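Local coordinates for protein DNA ligase (Enterobacteria phage T7, PDB 1A0I) that probably seals nicks in duplex DNA during phage replication, using ATP to join adjacent ends of the broken strand, at residues L251-K256 / E261-G266. Residues are numbered along the deposited sequence; the frame is centred on the assembly and turned at random.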
loop_
_atom_site.group_PDB
_atom_site.type_symbol
_atom_site.label_atom_id
_atom_site.label_comp_id
_atom_site.label_asym_id
_atom_site.label_seq_id
_atom_site.Cartn_x
_atom_site.Cartn_y
_atom_site.Cartn_z
ATOM N N LEU A 251 6.394 -16.777 -22.993
ATOM C CA LEU A 251 5.131 -16.429 -22.390
ATOM C C LEU A 251 5.003 -17.466 -21.316
ATOM O O LEU A 251 5.238 -18.650 -21.583
ATOM C CB LEU A 251 4.027 -16.599 -23.415
ATOM C CG LEU A 251 3.128 -15.497 -23.886
ATOM C CD1 LEU A 251 3.898 -14.248 -24.229
ATOM C CD2 LEU A 251 2.387 -16.036 -25.090
ATOM N N VAL A 252 4.747 -17.093 -20.085
ATOM C CA VAL A 252 4.486 -18.154 -19.136
ATOM C C VAL A 252 2.986 -18.005 -18.983
ATOM O O VAL A 252 2.450 -16.885 -18.948
ATOM C CB VAL A 252 5.368 -17.959 -17.800
ATOM C CG1 VAL A 252 5.531 -16.543 -17.433
ATOM C CG2 VAL A 252 4.701 -18.616 -16.615
ATOM N N TRP A 253 2.314 -19.166 -18.946
ATOM C CA TRP A 253 0.872 -19.174 -19.048
ATOM C C TRP A 253 -0.004 -19.121 -17.844
ATOM O O TRP A 253 -0.699 -18.117 -17.728
ATOM C CB TRP A 253 0.398 -20.376 -19.902
ATOM C CG TRP A 253 0.396 -19.979 -21.391
ATOM C CD1 TRP A 253 1.475 -20.244 -22.213
ATOM C CD2 TRP A 253 -0.591 -19.297 -22.072
ATOM N NE1 TRP A 253 1.171 -19.737 -23.390
ATOM C CE2 TRP A 253 -0.046 -19.167 -23.361
ATOM C CE3 TRP A 253 -1.852 -18.777 -21.821
ATOM C CZ2 TRP A 253 -0.760 -18.512 -24.379
ATOM C CZ3 TRP A 253 -2.565 -18.131 -22.834
ATOM C CH2 TRP A 253 -2.025 -17.991 -24.101
ATOM N N GLY A 254 -0.076 -20.103 -16.967
ATOM C CA GLY A 254 -1.083 -19.998 -15.920
ATOM C C GLY A 254 -1.361 -21.416 -15.552
ATOM O O GLY A 254 -1.464 -22.267 -16.430
ATOM N N THR A 255 -1.396 -21.738 -14.275
ATOM C CA THR A 255 -1.465 -23.118 -13.855
ATOM C C THR A 255 -2.871 -23.681 -14.027
ATOM O O THR A 255 -3.752 -23.425 -13.211
ATOM C CB THR A 255 -0.945 -23.156 -12.371
ATOM O OG1 THR A 255 0.192 -22.291 -12.293
ATOM C CG2 THR A 255 -0.451 -24.518 -11.945
ATOM N N LYS A 256 -3.054 -24.490 -15.079
ATOM C CA LYS A 256 -4.335 -25.156 -15.290
ATOM C C LYS A 256 -4.441 -26.362 -14.349
ATOM O O LYS A 256 -5.507 -26.956 -14.160
ATOM C CB LYS A 256 -4.473 -25.621 -16.763
ATOM C CG LYS A 256 -3.563 -26.774 -17.180
ATOM C CD LYS A 256 -4.435 -27.927 -17.649
ATOM C CE LYS A 256 -3.806 -29.262 -17.284
ATOM N NZ LYS A 256 -4.716 -30.050 -16.472
ATOM N N GLU A 261 -5.718 -19.028 -12.893
ATOM C CA GLU A 261 -5.485 -18.574 -14.233
ATOM C C GLU A 261 -5.520 -19.693 -15.264
ATOM O O GLU A 261 -4.974 -20.785 -15.095
ATOM C CB GLU A 261 -4.139 -17.871 -14.248
ATOM C CG GLU A 261 -4.032 -16.554 -13.457
ATOM C CD GLU A 261 -3.755 -16.682 -11.958
ATOM O OE1 GLU A 261 -2.958 -17.542 -11.585
ATOM O OE2 GLU A 261 -4.363 -15.944 -11.167
ATOM N N GLY A 262 -6.164 -19.405 -16.385
ATOM C CA GLY A 262 -6.155 -20.321 -17.506
ATOM C C GLY A 262 -5.456 -19.650 -18.684
ATOM O O GLY A 262 -5.480 -20.203 -19.781
ATOM N N LYS A 263 -4.889 -18.437 -18.539
ATOM C CA LYS A 263 -4.207 -17.685 -19.593
ATOM C C LYS A 263 -3.167 -16.676 -19.022
ATOM O O LYS A 263 -3.386 -16.157 -17.940
ATOM C CB LYS A 263 -5.287 -16.981 -20.443
ATOM C CG LYS A 263 -5.964 -17.830 -21.545
ATOM C CD LYS A 263 -7.203 -17.130 -22.114
ATOM C CE LYS A 263 -7.849 -17.875 -23.278
ATOM N NZ LYS A 263 -8.709 -18.973 -22.850
ATOM N N VAL A 264 -2.104 -16.395 -19.795
ATOM C CA VAL A 264 -0.850 -15.664 -19.564
ATOM C C VAL A 264 -0.689 -14.618 -18.484
ATOM O O VAL A 264 -1.083 -13.450 -18.525
ATOM C CB VAL A 264 -0.360 -15.093 -20.999
ATOM C CG1 VAL A 264 -1.398 -14.232 -21.635
ATOM C CG2 VAL A 264 0.888 -14.248 -20.872
ATOM N N ILE A 265 0.141 -15.157 -17.587
ATOM C CA ILE A 265 0.502 -14.503 -16.344
ATOM C C ILE A 265 1.830 -13.751 -16.396
ATOM O O ILE A 265 2.227 -13.210 -15.367
ATOM C CB ILE A 265 0.560 -15.555 -15.193
ATOM C CG1 ILE A 265 1.676 -16.568 -15.355
ATOM C CG2 ILE A 265 -0.764 -16.290 -15.190
ATOM C CD1 ILE A 265 1.846 -17.484 -14.140
ATOM N N GLY A 266 2.575 -13.750 -17.499
ATOM C CA GLY A 266 3.881 -13.122 -17.581
ATOM C C GLY A 266 4.728 -13.603 -18.771
ATOM O O GLY A 266 4.285 -14.289 -19.710
HETATM O O HOH W 1 -1.156 -19.664 -12.034
#
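A classic beta bulge in the C-terminal OB-type domain marks where the hairpin between strands 242-252 and 266-270 gives way to its connecting loop: Ile-265 and Gly-266 both face Val-252. Val-252 N donates to Gly-266 O at 2.9 Å, nearly straight (162°) but from above the carbonyl plane. In return, Val-252 O receives Ile-265 N at 3.2 Å and, weakly, Gly-266 N, so one carbonyl serves both residues of the bulge. Val-252 CG2, the branch set opposite the backbone N, lies 3.9 Å from Ile-265 CG1, and the two side chains cross at about a right angle. Farther into the loop, Trp-253 lays one face of its indole against Val-264, whose CB stands 4.2 Å from the centroid of the six-membered ring in a CH-pi contact. The Lys-263 chain runs alongside the same indole, its CG 3.6 Å from Trp-253 CZ3. Beyond the bulge a water bridges the two arms of the loop, accepting from Thr-255 N at 3.1 Å and donating to Glu-261 OE1 at 2.8 Å. Helix 285-298 packs against this end of the hairpin, Val-294 touching Leu-251 and Trp-253, and Thr-291 meeting Lys-263 and Val-264.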